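Local coordinates for sulfur oxidation protein SOXB (Thermus thermophilus, PDB 2WDD) that hydrolyses the sulfur-sulfur bond of a cysteine S-thiosulfonate in the Sox pathway of sulfur oxidation and carries two manganese ions, at residues G182-Y187 / G216-Y221; V259-N264 / L281-H286; F400-R405 / A505-R510; H420-T425 / P525-L530. One frame throughout, in Å; residues are numbered along the deposited sequence.

How the interactions relate
The four contacts form two pairs. Interactions 1 and 2, with centres 10 Å apart, share a sheet: strand 210-217 of the first lies beside strand 257-262 of the second, and backbone hydrogen bonds between A217 and both L261 and H263 couple them directly. Interactions 3 and 4, 12 Å apart, meet where the Y507 ring packs on I526; their segments alternate along the chain, which interlocks strands 398-401 and 501-507 with helices 418-425 and 526-537. Interaction 1 closes before interaction 2 opens, and both precede the second pair. Interactions 2 and 3 lie on opposite sides of the chain's centre, about 26 Å apart between centres, yet their nearest atoms are about 5 Å apart, so the C-terminal part comes close to the manganese-binding part.

Interaction 1 of 4, residues G182-Y187 / G216-Y221; sequences GEFLSY and GASYPY
This is a buried junction between a strand end and a loop, where S186 and Y187, just past the short edge strand 183-184, meet G216, A217 and S218 at the end of strand 210-217. One backbone bond fastens it: Y187 N donates to G216 O (2.9 Å, 157° at the hydrogen), and S186 CA lies 3.4 Å from the same oxygen as a CA-H...O contact. Glycine suits position 216 because a CB there would collide with L185 CB, which sits 3.9 Å from G216 CA. The hydroxyls of S186 and S218 face each other, OG to OG 2.6 Å, and S186 OG also donates to L185 O from the flank of the carbonyl. S218 OG is also hydrogen-bonded to S162 OG, so the three serine hydroxyls follow one another in a short chain. Were S186 replaced by an alanine, S218 OG would probably lose this mate and L185 O this donor. With CG between the backbone N and the carbonyl carbon (chi1 85°), the Y187 ring turns its edge to strand 210-217, bringing CE2 to 3.6 Å from A217 CB. F184, whose ring meets F199 edge-to-face, flanks S218 more loosely. The junction ties together the two mixed sheets of the N-terminal part, consistent with the layered sandwich of metallophosphoesterases, and S218 lies about 5 Å from the side chain of manganese ligand H263.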
loop_
_atom_site.group_PDB
_atom_site.type_symbol
_atom_site.label_atom_id
_atom_site.label_comp_id
_atom_site.label_asym_id
_atom_site.label_seq_id
_atom_site.Cartn_x
_atom_site.Cartn_y
_atom_site.Cartn_z
ATOM N N GLY A 182 -13.382 17.326 -1.615
ATOM C CA GLY A 182 -12.490 17.587 -0.507
ATOM C C GLY A 182 -11.420 18.544 -0.989
ATOM O O GLY A 182 -11.459 19.009 -2.141
ATOM N N GLU A 183 -10.468 18.849 -0.114
ATOM C CA GLU A 183 -9.364 19.731 -0.453
ATOM C C GLU A 183 -8.051 18.956 -0.519
ATOM O O GLU A 183 -7.572 18.442 0.489
ATOM C CB GLU A 183 -9.235 20.896 0.535
ATOM C CG GLU A 183 -8.056 21.779 0.179
ATOM C CD GLU A 183 -7.912 22.991 1.061
ATOM O OE1 GLU A 183 -7.158 23.896 0.667
ATOM O OE2 GLU A 183 -8.525 23.029 2.145
ATOM N N PHE A 184 -7.469 18.896 -1.713
ATOM C CA PHE A 184 -6.203 18.200 -1.928
ATOM C C PHE A 184 -5.058 19.033 -1.357
ATOM O O PHE A 184 -4.979 20.237 -1.608
ATOM C CB PHE A 184 -5.984 17.979 -3.437
ATOM C CG PHE A 184 -4.774 17.140 -3.760
ATOM C CD1 PHE A 184 -4.886 15.766 -3.869
ATOM C CD2 PHE A 184 -3.528 17.720 -3.929
ATOM C CE1 PHE A 184 -3.781 14.977 -4.133
ATOM C CE2 PHE A 184 -2.411 16.941 -4.194
ATOM C CZ PHE A 184 -2.539 15.563 -4.296
ATOM N N LEU A 185 -4.185 18.397 -0.581
ATOM C CA LEU A 185 -3.047 19.086 0.025
ATOM C C LEU A 185 -1.731 18.442 -0.391
ATOM O O LEU A 185 -1.652 17.221 -0.523
ATOM C CB LEU A 185 -3.137 19.013 1.558
ATOM C CG LEU A 185 -4.374 19.597 2.228
ATOM C CD1 LEU A 185 -4.352 19.307 3.728
ATOM C CD2 LEU A 185 -4.454 21.104 1.969
ATOM N N SER A 186 -0.690 19.258 -0.526
ATOM C CA SER A 186 0.663 18.773 -0.783
ATOM C C SER A 186 1.639 19.933 -0.749
ATOM O O SER A 186 1.537 20.854 -1.561
ATOM C CB SER A 186 0.766 18.028 -2.117
ATOM O OG SER A 186 0.314 16.680 -1.995
ATOM N N TYR A 187 2.575 19.905 0.193
ATOM C CA TYR A 187 3.570 20.969 0.284
ATOM C C TYR A 187 4.651 20.758 -0.776
ATOM O O TYR A 187 5.346 21.701 -1.173
ATOM C CB TYR A 187 4.231 20.974 1.678
ATOM C CG TYR A 187 5.398 20.006 1.789
ATOM C CD1 TYR A 187 6.700 20.412 1.498
ATOM C CD2 TYR A 187 5.183 18.663 2.069
ATOM C CE1 TYR A 187 7.762 19.522 1.546
ATOM C CE2 TYR A 187 6.235 17.756 2.093
ATOM C CZ TYR A 187 7.521 18.188 1.841
ATOM O OH TYR A 187 8.562 17.289 1.861
ATOM N N GLY A 216 -0.177 18.451 4.167
ATOM C CA GLY A 216 -0.098 17.275 3.319
ATOM C C GLY A 216 1.261 17.049 2.680
ATOM O O GLY A 216 1.967 17.986 2.306
ATOM N N ALA A 217 1.617 15.780 2.526
ATOM C CA ALA A 217 2.852 15.405 1.838
ATOM C C ALA A 217 2.575 14.232 0.912
ATOM O O ALA A 217 2.060 13.205 1.346
ATOM C CB ALA A 217 3.952 15.046 2.820
ATOM N N SER A 218 2.849 14.422 -0.375
ATOM C CA SER A 218 2.698 13.342 -1.349
ATOM C C SER A 218 4.015 12.566 -1.479
ATOM O O SER A 218 5.078 13.030 -1.067
ATOM C CB SER A 218 2.264 13.895 -2.704
ATOM O OG SER A 218 0.889 14.220 -2.678
ATOM N N TYR A 219 3.946 11.373 -2.059
ATOM C CA TYR A 219 5.128 10.520 -2.182
ATOM C C TYR A 219 6.240 11.243 -2.931
ATOM O O TYR A 219 6.029 11.713 -4.046
ATOM C CB TYR A 219 4.752 9.247 -2.934
ATOM C CG TYR A 219 5.832 8.190 -2.949
ATOM C CD1 TYR A 219 6.410 7.733 -1.771
ATOM C CD2 TYR A 219 6.220 7.597 -4.141
ATOM C CE1 TYR A 219 7.387 6.751 -1.781
ATOM C CE2 TYR A 219 7.192 6.602 -4.161
ATOM C CZ TYR A 219 7.756 6.176 -2.986
ATOM O OH TYR A 219 8.715 5.175 -3.014
ATOM N N PRO A 220 7.445 11.310 -2.345
ATOM C CA PRO A 220 8.535 12.064 -2.994
ATOM C C PRO A 220 9.219 11.376 -4.169
ATOM O O PRO A 220 9.985 12.015 -4.903
ATOM C CB PRO A 220 9.549 12.273 -1.863
ATOM C CG PRO A 220 9.234 11.217 -0.852
ATOM C CD PRO A 220 7.757 10.978 -0.939
ATOM N N TYR A 221 8.959 10.085 -4.349
ATOM C CA TYR A 221 9.653 9.328 -5.382
ATOM C C TYR A 221 8.809 8.929 -6.582
ATOM O O TYR A 221 9.112 7.956 -7.279
ATOM C CB TYR A 221 10.353 8.124 -4.754
ATOM C CG TYR A 221 11.193 8.508 -3.558
ATOM C CD1 TYR A 221 12.289 9.352 -3.696
ATOM C CD2 TYR A 221 10.865 8.068 -2.283
ATOM C CE1 TYR A 221 13.054 9.721 -2.598
ATOM C CE2 TYR A 221 11.637 8.416 -1.182
ATOM C CZ TYR A 221 12.728 9.242 -1.348
ATOM O OH TYR A 221 13.484 9.613 -0.257
#

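Interaction 2 of 4, residues V259-N264 / L281-H286. With MN (manganese (II) ion), chain H.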
loop_
_atom_site.group_PDB
_atom_site.type_symbol
_atom_site.label_atom_id
_atom_site.label_comp_id
_atom_site.label_asym_id
_atom_site.label_seq_id
_atom_site.Cartn_x
_atom_site.Cartn_y
_atom_site.Cartn_z
ATOM N N VAL A 259 -0.813 18.381 12.218
ATOM C CA VAL A 259 -0.901 16.984 11.806
ATOM C C VAL A 259 -0.380 16.895 10.377
ATOM O O VAL A 259 -0.837 17.646 9.517
ATOM C CB VAL A 259 -2.365 16.490 11.844
ATOM C CG1 VAL A 259 -2.461 15.021 11.387
ATOM C CG2 VAL A 259 -2.972 16.688 13.232
ATOM N N LEU A 260 0.549 15.975 10.119
ATOM C CA LEU A 260 1.044 15.773 8.758
ATOM C C LEU A 260 0.336 14.546 8.175
ATOM O O LEU A 260 0.490 13.457 8.700
ATOM C CB LEU A 260 2.562 15.539 8.737
ATOM C CG LEU A 260 3.151 15.250 7.345
ATOM C CD1 LEU A 260 3.076 16.510 6.472
ATOM C CD2 LEU A 260 4.580 14.765 7.448
ATOM N N LEU A 261 -0.467 14.744 7.127
ATOM C CA LEU A 261 -1.157 13.661 6.412
ATOM C C LEU A 261 -0.148 13.289 5.333
ATOM O O LEU A 261 0.058 14.039 4.378
ATOM C CB LEU A 261 -2.436 14.196 5.753
ATOM C CG LEU A 261 -3.304 13.231 4.942
ATOM C CD1 LEU A 261 -3.741 12.033 5.776
ATOM C CD2 LEU A 261 -4.516 13.983 4.416
ATOM N N SER A 262 0.569 12.195 5.567
ATOM C CA SER A 262 1.723 11.833 4.756
ATOM C C SER A 262 1.611 10.617 3.859
ATOM O O SER A 262 1.007 9.599 4.224
ATOM C CB SER A 262 2.879 11.547 5.720
ATOM O OG SER A 262 4.099 11.345 5.034
ATOM N N HIS A 263 2.283 10.704 2.714
ATOM C CA HIS A 263 2.444 9.552 1.840
ATOM C C HIS A 263 3.940 9.374 1.570
ATOM O O HIS A 263 4.330 8.946 0.489
ATOM C CB HIS A 263 1.647 9.622 0.536
ATOM C CG HIS A 263 1.334 8.270 -0.023
ATOM N ND1 HIS A 263 0.109 7.656 0.151
ATOM C CD2 HIS A 263 2.121 7.369 -0.661
ATOM C CE1 HIS A 263 0.154 6.442 -0.372
ATOM N NE2 HIS A 263 1.359 6.245 -0.874
ATOM N N ASN A 264 4.767 9.669 2.572
ATOM C CA ASN A 264 6.216 9.505 2.438
ATOM C C ASN A 264 6.656 8.060 2.634
ATOM O O ASN A 264 7.725 7.678 2.158
ATOM C CB ASN A 264 6.973 10.303 3.520
ATOM C CG ASN A 264 7.008 11.799 3.266
ATOM O OD1 ASN A 264 7.195 12.253 2.145
ATOM N ND2 ASN A 264 6.942 12.573 4.351
ATOM N N LEU A 281 1.613 15.144 15.118
ATOM C CA LEU A 281 1.102 13.841 14.756
ATOM C C LEU A 281 1.337 13.648 13.268
ATOM O O LEU A 281 1.190 14.594 12.493
ATOM C CB LEU A 281 -0.404 13.800 15.014
ATOM C CG LEU A 281 -1.197 12.590 14.504
ATOM C CD1 LEU A 281 -0.755 11.332 15.245
ATOM C CD2 LEU A 281 -2.712 12.810 14.663
ATOM N N ILE A 282 1.691 12.427 12.879
ATOM C CA ILE A 282 1.853 12.073 11.464
ATOM C C ILE A 282 0.919 10.898 11.215
ATOM O O ILE A 282 0.962 9.913 11.963
ATOM C CB ILE A 282 3.303 11.667 11.076
ATOM C CG1 ILE A 282 4.266 12.840 11.265
ATOM C CG2 ILE A 282 3.346 11.227 9.593
ATOM C CD1 ILE A 282 5.734 12.472 11.146
ATOM N N LEU A 283 0.097 11.010 10.171
ATOM C CA LEU A 283 -0.804 9.954 9.707
ATOM C C LEU A 283 -0.007 9.411 8.508
ATOM O O LEU A 283 0.104 10.069 7.465
ATOM C CB LEU A 283 -2.158 10.542 9.288
ATOM C CG LEU A 283 -2.901 11.200 10.468
ATOM C CD1 LEU A 283 -4.209 11.848 10.031
ATOM C CD2 LEU A 283 -3.129 10.188 11.621
ATOM N N SER A 284 0.602 8.244 8.713
ATOM C CA SER A 284 1.526 7.645 7.749
ATOM C C SER A 284 0.934 6.625 6.793
ATOM O O SER A 284 0.594 5.508 7.194
ATOM C CB SER A 284 2.700 6.970 8.483
ATOM O OG SER A 284 3.498 7.885 9.213
ATOM N N GLY A 285 0.877 6.989 5.517
ATOM C CA GLY A 285 0.414 6.087 4.477
ATOM C C GLY A 285 1.611 5.478 3.766
ATOM O O GLY A 285 2.729 5.516 4.265
ATOM N N HIS A 286 1.360 4.929 2.579
ATOM C CA HIS A 286 2.393 4.361 1.713
ATOM C C HIS A 286 2.953 2.988 2.061
ATOM O O HIS A 286 3.087 2.116 1.196
ATOM C CB HIS A 286 3.542 5.334 1.448
ATOM C CG HIS A 286 4.509 4.817 0.425
ATOM N ND1 HIS A 286 4.137 4.575 -0.881
ATOM C CD2 HIS A 286 5.788 4.389 0.539
ATOM C CE1 HIS A 286 5.155 4.044 -1.535
ATOM N NE2 HIS A 286 6.173 3.926 -0.700
HETATM MN MN MN H . 2.133 4.593 -2.034
HETATM O O HOH W 1 1.861 2.643 -1.263
#
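H263 and H286 meet at a manganese ion, which H263 NE2 binds at 2.2 Å and H286 ND1 at 2.3 Å. The two nitrogens, 3.2 Å apart, are held together by the metal and not by a hydrogen bond. Their rings stand rim to rim with planes at 63°, H286 presenting its edge to H263 NE2, while the H286 backbone N rises over one face of the H263 ring. Water 1 is a third ligand at 2.1 Å from the manganese, and it donates to H286 O. D132 and H163 complete the coordination.

The second shell sets the rings. H263 ND1 bonds to G130 O, which fixes the rotation of the imidazole and leaves NE2 for the metal; H286 N bonds to D36, and the H286 ring stacks on Y219. Behind H263, S262 OG accepts from N264 N (3.1 Å) in an ST turn, and D269 takes up both S262 OG and N264 ND2.

Further back, strands 259-262 and 281-284 run parallel, their directions 14° apart. L260 N bonds to L281 O (2.8 Å), L283 N to L260 O, S262 N to L283 O, and G285 N to S262 O (2.9 Å), the last pair carrying the register up to the metal. Branched aliphatic residues suit these buried strands: on one face L261 CD1 crosses over L283 CB, on the other L260 packs beside I282.

Helix 266-273 joins the strands in a beta-alpha-beta unit whose C-terminal ends carry metal ligands, with G285, H286 and the other-site ligand H288 forming the GHxH motif of metallophosphoesterases.

Interaction 3 of 4, residues F400-R405 / A505-R510; sequences FSPAVR and AAYGGR
P402 sets the CD-CG edge of its ring over one face of the Y507 phenol, the two side chains crossing at about a right angle. Its CD stands 3.6 Å from the centroid of the Y507 ring and 20° off the normal, a CH-pi contact, with P402 CG beside it 3.7 Å from Y507 CE1. Proline suits the place because CD, bonded to the ring nitrogen, carries slightly polarised C-H bonds that suit an aromatic face, and the closed ring holds them in place. With CG between the backbone N and the carbonyl carbon (chi1 73°), the Y507 ring comes beneath P402 CD. The same P402 CD lies 3.3 Å from Y507 O, close to both the ring and the carbonyl oxygen of one residue. G508 follows with a positive phi, and a CB there would run into P402 CG; glycine answers both demands. At the outer end of the phenol, water 2 lies in the plane of the ring and bridges Y507 OH to S401 OG, 2.6 Å from each. Upstream the segments pair as parallel strands: F400 N bonds almost straight to A505 O (2.8 Å), and F400 CB touches A506 CB at 4.0 Å.

Strand 398-401 lies between 468-470 and 501-507, and the latter continues the sheet to strand 431-438. S401, A505 and Y507 pack on helix 380-392 through V385 and V389, whereas F400 reaches V469 and L437, and A506 reaches F435.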
loop_
_atom_site.group_PDB
_atom_site.type_symbol
_atom_site.label_atom_id
_atom_site.label_comp_id
_atom_site.label_asym_id
_atom_site.label_seq_id
_atom_site.Cartn_x
_atom_site.Cartn_y
_atom_site.Cartn_z
ATOM N N PHE A 400 10.286 -11.637 -13.441
ATOM C CA PHE A 400 10.407 -10.644 -12.372
ATOM C C PHE A 400 9.047 -10.018 -12.103
ATOM O O PHE A 400 8.495 -9.333 -12.965
ATOM C CB PHE A 400 11.385 -9.525 -12.779
ATOM C CG PHE A 400 12.812 -9.968 -12.881
ATOM C CD1 PHE A 400 13.716 -9.670 -11.871
ATOM C CD2 PHE A 400 13.271 -10.640 -14.006
ATOM C CE1 PHE A 400 15.046 -10.041 -11.967
ATOM C CE2 PHE A 400 14.605 -11.024 -14.104
ATOM C CZ PHE A 400 15.489 -10.741 -13.075
ATOM N N SER A 401 8.522 -10.243 -10.900
ATOM C CA SER A 401 7.229 -9.688 -10.503
ATOM C C SER A 401 7.463 -8.523 -9.563
ATOM O O SER A 401 8.325 -8.587 -8.681
ATOM C CB SER A 401 6.386 -10.755 -9.791
ATOM O OG SER A 401 5.887 -11.716 -10.707
ATOM N N PRO A 402 6.689 -7.443 -9.734
ATOM C CA PRO A 402 6.844 -6.231 -8.921
ATOM C C PRO A 402 6.332 -6.441 -7.502
ATOM O O PRO A 402 5.190 -6.877 -7.285
ATOM C CB PRO A 402 5.977 -5.209 -9.662
ATOM C CG PRO A 402 4.878 -6.044 -10.289
ATOM C CD PRO A 402 5.537 -7.365 -10.653
ATOM N N ALA A 403 7.166 -6.074 -6.538
ATOM C CA ALA A 403 6.835 -6.244 -5.137
ATOM C C ALA A 403 6.038 -5.080 -4.568
ATOM O O ALA A 403 6.412 -4.512 -3.542
ATOM C CB ALA A 403 8.100 -6.474 -4.325
ATOM N N VAL A 404 4.933 -4.745 -5.222
ATOM C CA VAL A 404 4.060 -3.686 -4.727
ATOM C C VAL A 404 3.365 -4.175 -3.460
ATOM O O VAL A 404 3.228 -5.384 -3.231
ATOM C CB VAL A 404 3.037 -3.229 -5.779
ATOM C CG1 VAL A 404 3.729 -2.545 -6.951
ATOM C CG2 VAL A 404 2.129 -4.389 -6.236
ATOM N N ARG A 405 2.926 -3.227 -2.637
ATOM C CA ARG A 405 2.243 -3.617 -1.406
ATOM C C ARG A 405 0.728 -3.646 -1.528
ATOM O O ARG A 405 0.037 -4.020 -0.586
ATOM C CB ARG A 405 2.716 -2.808 -0.191
ATOM C CG ARG A 405 4.090 -3.269 0.304
ATOM C CD ARG A 405 4.588 -2.527 1.538
ATOM N NE ARG A 405 5.917 -3.014 1.898
ATOM C CZ ARG A 405 6.542 -2.720 3.030
ATOM N NH1 ARG A 405 7.747 -3.225 3.261
ATOM N NH2 ARG A 405 5.975 -1.909 3.913
ATOM N N ALA A 505 11.242 -12.019 -18.145
ATOM C CA ALA A 505 9.946 -11.386 -18.345
ATOM C C ALA A 505 9.740 -10.486 -17.141
ATOM O O ALA A 505 10.212 -10.792 -16.057
ATOM C CB ALA A 505 8.828 -12.425 -18.437
ATOM N N ALA A 506 9.103 -9.340 -17.343
ATOM C CA ALA A 506 8.863 -8.420 -16.229
ATOM C C ALA A 506 7.664 -7.561 -16.543
ATOM O O ALA A 506 7.384 -7.286 -17.705
ATOM C CB ALA A 506 10.084 -7.529 -16.003
ATOM N N TYR A 507 6.977 -7.103 -15.503
ATOM C CA TYR A 507 5.869 -6.177 -15.681
ATOM C C TYR A 507 5.815 -5.282 -14.441
ATOM O O TYR A 507 6.352 -5.640 -13.383
ATOM C CB TYR A 507 4.532 -6.920 -15.864
ATOM C CG TYR A 507 3.996 -7.551 -14.601
ATOM C CD1 TYR A 507 3.041 -6.891 -13.836
ATOM C CD2 TYR A 507 4.382 -8.832 -14.209
ATOM C CE1 TYR A 507 2.520 -7.451 -12.696
ATOM C CE2 TYR A 507 3.880 -9.400 -13.033
ATOM C CZ TYR A 507 2.933 -8.694 -12.293
ATOM O OH TYR A 507 2.379 -9.212 -11.143
ATOM N N GLY A 508 5.207 -4.112 -14.592
ATOM C CA GLY A 508 5.024 -3.172 -13.487
ATOM C C GLY A 508 6.243 -2.383 -13.044
ATOM O O GLY A 508 6.243 -1.819 -11.936
ATOM N N GLY A 509 7.266 -2.291 -13.893
ATOM C CA GLY A 509 8.474 -1.572 -13.545
ATOM C C GLY A 509 9.259 -1.098 -14.752
ATOM O O GLY A 509 8.681 -0.803 -15.801
ATOM N N ARG A 510 10.575 -1.030 -14.597
ATOM C CA ARG A 510 11.469 -0.530 -15.639
ATOM C C ARG A 510 12.587 -1.486 -16.015
ATOM O O ARG A 510 13.520 -1.101 -16.717
ATOM C CB ARG A 510 12.146 0.750 -15.145
ATOM C CG ARG A 510 11.222 1.915 -15.032
ATOM C CD ARG A 510 11.937 3.084 -14.390
ATOM N NE ARG A 510 11.045 4.215 -14.300
ATOM C CZ ARG A 510 11.435 5.447 -14.009
ATOM N NH1 ARG A 510 12.717 5.707 -13.787
ATOM N NH2 ARG A 510 10.534 6.414 -13.966
HETATM O O HOH W 2 3.384 -11.274 -10.000
#

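Interaction 4 of 4, residues H420-T425 / P525-L530; sequences HLYAYT and PIYEVL. With TBU (tertiary-butyl alcohol), chain D.
Y422 and Y527 line, with L141, one of the pockets that hold a tertiary-butyl alcohol; they meet where helices 420-425 and 526-530 pack with N-to-C directions 138° apart and axes 10.1 Å from each other. The two rings form a T-shaped pair: Y422 turns its edge, with CE1 above the centre of the Y527 face, to a ring lying at 80° to its own, the centroids 5.2 Å apart. P525 CB covers the other face of Y527, and T425 O sits in plane at the ring's edge, so the phenol is held on three sides. Chi1 of 44° sets Y527 CG in the crowded position between the backbone N and the carbonyl carbon, tipping the ring toward helix 420-425. The alcohol oxygen stays 3.7 Å from Y422 OH, which bonds instead to H359.

Trimming Y527 to an alanine is likely to open a gap between Y422 and P525 and leave the edge of Y422 without the face it meets.

T425 is the small polar residue of the interface. Its OG1 donates to L421 O (2.7 Å), an oxygen already taken by T425 N, and so the hydroxyl is satisfied within its own helix while lying 3.4 Å from Y527 CB. Its apolar side faces the partner: CB is 3.6 Å from I526 CG2, and CG2 meets L530 CD1 tip to tip. L421 CD2 adds a looser contact with L530 CB at 4.2 Å.

Beneath this pair, L421 and L530 rest on W381 and A388 of helix 380-392, and T425 and I526 pack on Y507 of strand 501-507.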
loop_
_atom_site.group_PDB
_atom_site.type_symbol
_atom_site.label_atom_id
_atom_site.label_comp_id
_atom_site.label_asym_id
_atom_site.label_seq_id
_atom_site.Cartn_x
_atom_site.Cartn_y
_atom_site.Cartn_z
ATOM N N HIS A 420 -10.224 -9.544 -9.086
ATOM C CA HIS A 420 -8.998 -9.877 -8.361
ATOM C C HIS A 420 -7.780 -9.590 -9.236
ATOM O O HIS A 420 -6.772 -9.071 -8.761
ATOM C CB HIS A 420 -8.961 -11.352 -7.951
ATOM C CG HIS A 420 -10.017 -11.745 -6.965
ATOM N ND1 HIS A 420 -10.802 -12.864 -7.142
ATOM C CD2 HIS A 420 -10.367 -11.227 -5.762
ATOM C CE1 HIS A 420 -11.604 -13.009 -6.103
ATOM N NE2 HIS A 420 -11.370 -12.021 -5.256
ATOM N N LEU A 421 -7.841 -9.975 -10.510
ATOM C CA LEU A 421 -6.696 -9.735 -11.382
ATOM C C LEU A 421 -6.370 -8.240 -11.405
ATOM O O LEU A 421 -5.201 -7.858 -11.396
ATOM C CB LEU A 421 -6.958 -10.235 -12.803
ATOM C CG LEU A 421 -7.150 -11.740 -12.991
ATOM C CD1 LEU A 421 -7.166 -12.071 -14.496
ATOM C CD2 LEU A 421 -6.068 -12.514 -12.261
ATOM N N TYR A 422 -7.395 -7.393 -11.449
ATOM C CA TYR A 422 -7.168 -5.948 -11.451
ATOM C C TYR A 422 -6.658 -5.472 -10.087
ATOM O O TYR A 422 -5.822 -4.574 -10.017
ATOM C CB TYR A 422 -8.434 -5.186 -11.830
ATOM C CG TYR A 422 -8.932 -5.428 -13.246
ATOM C CD1 TYR A 422 -8.063 -5.424 -14.327
ATOM C CD2 TYR A 422 -10.288 -5.640 -13.489
ATOM C CE1 TYR A 422 -8.528 -5.658 -15.621
ATOM C CE2 TYR A 422 -10.762 -5.865 -14.779
ATOM C CZ TYR A 422 -9.877 -5.867 -15.832
ATOM O OH TYR A 422 -10.348 -6.085 -17.106
ATOM N N ALA A 423 -7.110 -6.107 -9.009
ATOM C CA ALA A 423 -6.599 -5.763 -7.676
ATOM C C ALA A 423 -5.103 -6.087 -7.548
ATOM O O ALA A 423 -4.374 -5.418 -6.821
ATOM C CB ALA A 423 -7.371 -6.503 -6.596
ATOM N N TYR A 424 -4.662 -7.139 -8.232
ATOM C CA TYR A 424 -3.271 -7.558 -8.177
ATOM C C TYR A 424 -2.384 -6.913 -9.232
ATOM O O TYR A 424 -1.172 -6.775 -9.030
ATOM C CB TYR A 424 -3.190 -9.064 -8.427
ATOM C CG TYR A 424 -3.537 -9.956 -7.261
ATOM C CD1 TYR A 424 -2.791 -9.922 -6.082
ATOM C CD2 TYR A 424 -4.486 -10.972 -7.414
ATOM C CE1 TYR A 424 -3.039 -10.839 -5.049
ATOM C CE2 TYR A 424 -4.741 -11.895 -6.398
ATOM C CZ TYR A 424 -4.028 -11.815 -5.211
ATOM O OH TYR A 424 -4.280 -12.738 -4.212
ATOM N N THR A 425 -2.948 -6.652 -10.415
ATOM C CA THR A 425 -2.131 -6.216 -11.543
ATOM C C THR A 425 -2.683 -5.019 -12.301
ATOM O O THR A 425 -2.282 -4.771 -13.453
ATOM C CB THR A 425 -1.896 -7.383 -12.544
ATOM O OG1 THR A 425 -3.139 -7.759 -13.157
ATOM C CG2 THR A 425 -1.271 -8.602 -11.862
ATOM N N PRO A 525 -0.904 -6.606 -21.858
ATOM C CA PRO A 525 -1.152 -6.540 -20.407
ATOM C C PRO A 525 -0.971 -7.853 -19.670
ATOM O O PRO A 525 -1.458 -8.892 -20.097
ATOM C CB PRO A 525 -2.608 -6.096 -20.317
ATOM C CG PRO A 525 -2.881 -5.419 -21.638
ATOM C CD PRO A 525 -2.079 -6.177 -22.638
ATOM N N ILE A 526 -0.312 -7.792 -18.522
ATOM C CA ILE A 526 -0.100 -8.994 -17.739
ATOM C C ILE A 526 -1.415 -9.701 -17.421
ATOM O O ILE A 526 -1.460 -10.931 -17.402
ATOM C CB ILE A 526 0.684 -8.688 -16.461
ATOM C CG1 ILE A 526 1.003 -9.984 -15.707
ATOM C CG2 ILE A 526 -0.093 -7.687 -15.604
ATOM C CD1 ILE A 526 1.834 -10.982 -16.498
ATOM N N TYR A 527 -2.462 -8.942 -17.096
ATOM C CA TYR A 527 -3.744 -9.558 -16.744
ATOM C C TYR A 527 -4.373 -10.374 -17.870
ATOM O O TYR A 527 -5.099 -11.332 -17.603
ATOM C CB TYR A 527 -4.732 -8.588 -16.092
ATOM C CG TYR A 527 -4.825 -7.237 -16.751
ATOM C CD1 TYR A 527 -5.481 -7.070 -17.971
ATOM C CD2 TYR A 527 -4.355 -6.097 -16.107
ATOM C CE1 TYR A 527 -5.600 -5.813 -18.553
ATOM C CE2 TYR A 527 -4.483 -4.847 -16.675
ATOM C CZ TYR A 527 -5.117 -4.705 -17.891
ATOM O OH TYR A 527 -5.203 -3.447 -18.456
ATOM N N GLU A 528 -4.068 -10.015 -19.120
ATOM C CA GLU A 528 -4.573 -10.791 -20.251
ATOM C C GLU A 528 -3.884 -12.152 -20.237
ATOM O O GLU A 528 -4.514 -13.183 -20.509
ATOM C CB GLU A 528 -4.317 -10.079 -21.580
ATOM C CG GLU A 528 -5.198 -8.853 -21.774
ATOM C CD GLU A 528 -4.980 -8.153 -23.111
ATOM O OE1 GLU A 528 -4.196 -8.660 -23.946
ATOM O OE2 GLU A 528 -5.603 -7.090 -23.326
ATOM N N VAL A 529 -2.592 -12.163 -19.916
ATOM C CA VAL A 529 -1.844 -13.408 -19.865
ATOM C C VAL A 529 -2.400 -14.269 -18.734
ATOM O O VAL A 529 -2.628 -15.469 -18.894
ATOM C CB VAL A 529 -0.329 -13.122 -19.673
ATOM C CG1 VAL A 529 0.461 -14.409 -19.517
ATOM C CG2 VAL A 529 0.216 -12.287 -20.833
ATOM N N LEU A 530 -2.636 -13.641 -17.584
ATOM C CA LEU A 530 -3.167 -14.369 -16.446
ATOM C C LEU A 530 -4.529 -14.974 -16.719
ATOM O O LEU A 530 -4.773 -16.130 -16.378
ATOM C CB LEU A 530 -3.249 -13.465 -15.223
ATOM C CG LEU A 530 -1.872 -13.042 -14.716
ATOM C CD1 LEU A 530 -2.033 -12.027 -13.613
ATOM C CD2 LEU A 530 -1.084 -14.264 -14.224
HETATM O O TBU D . -9.089 -2.752 -18.127
HETATM C C TBU D . -9.595 -1.921 -19.172
HETATM C C1 TBU D . -10.489 -2.722 -20.099
HETATM C C2 TBU D . -10.401 -0.785 -18.546
HETATM C C3 TBU D . -8.427 -1.368 -19.992
#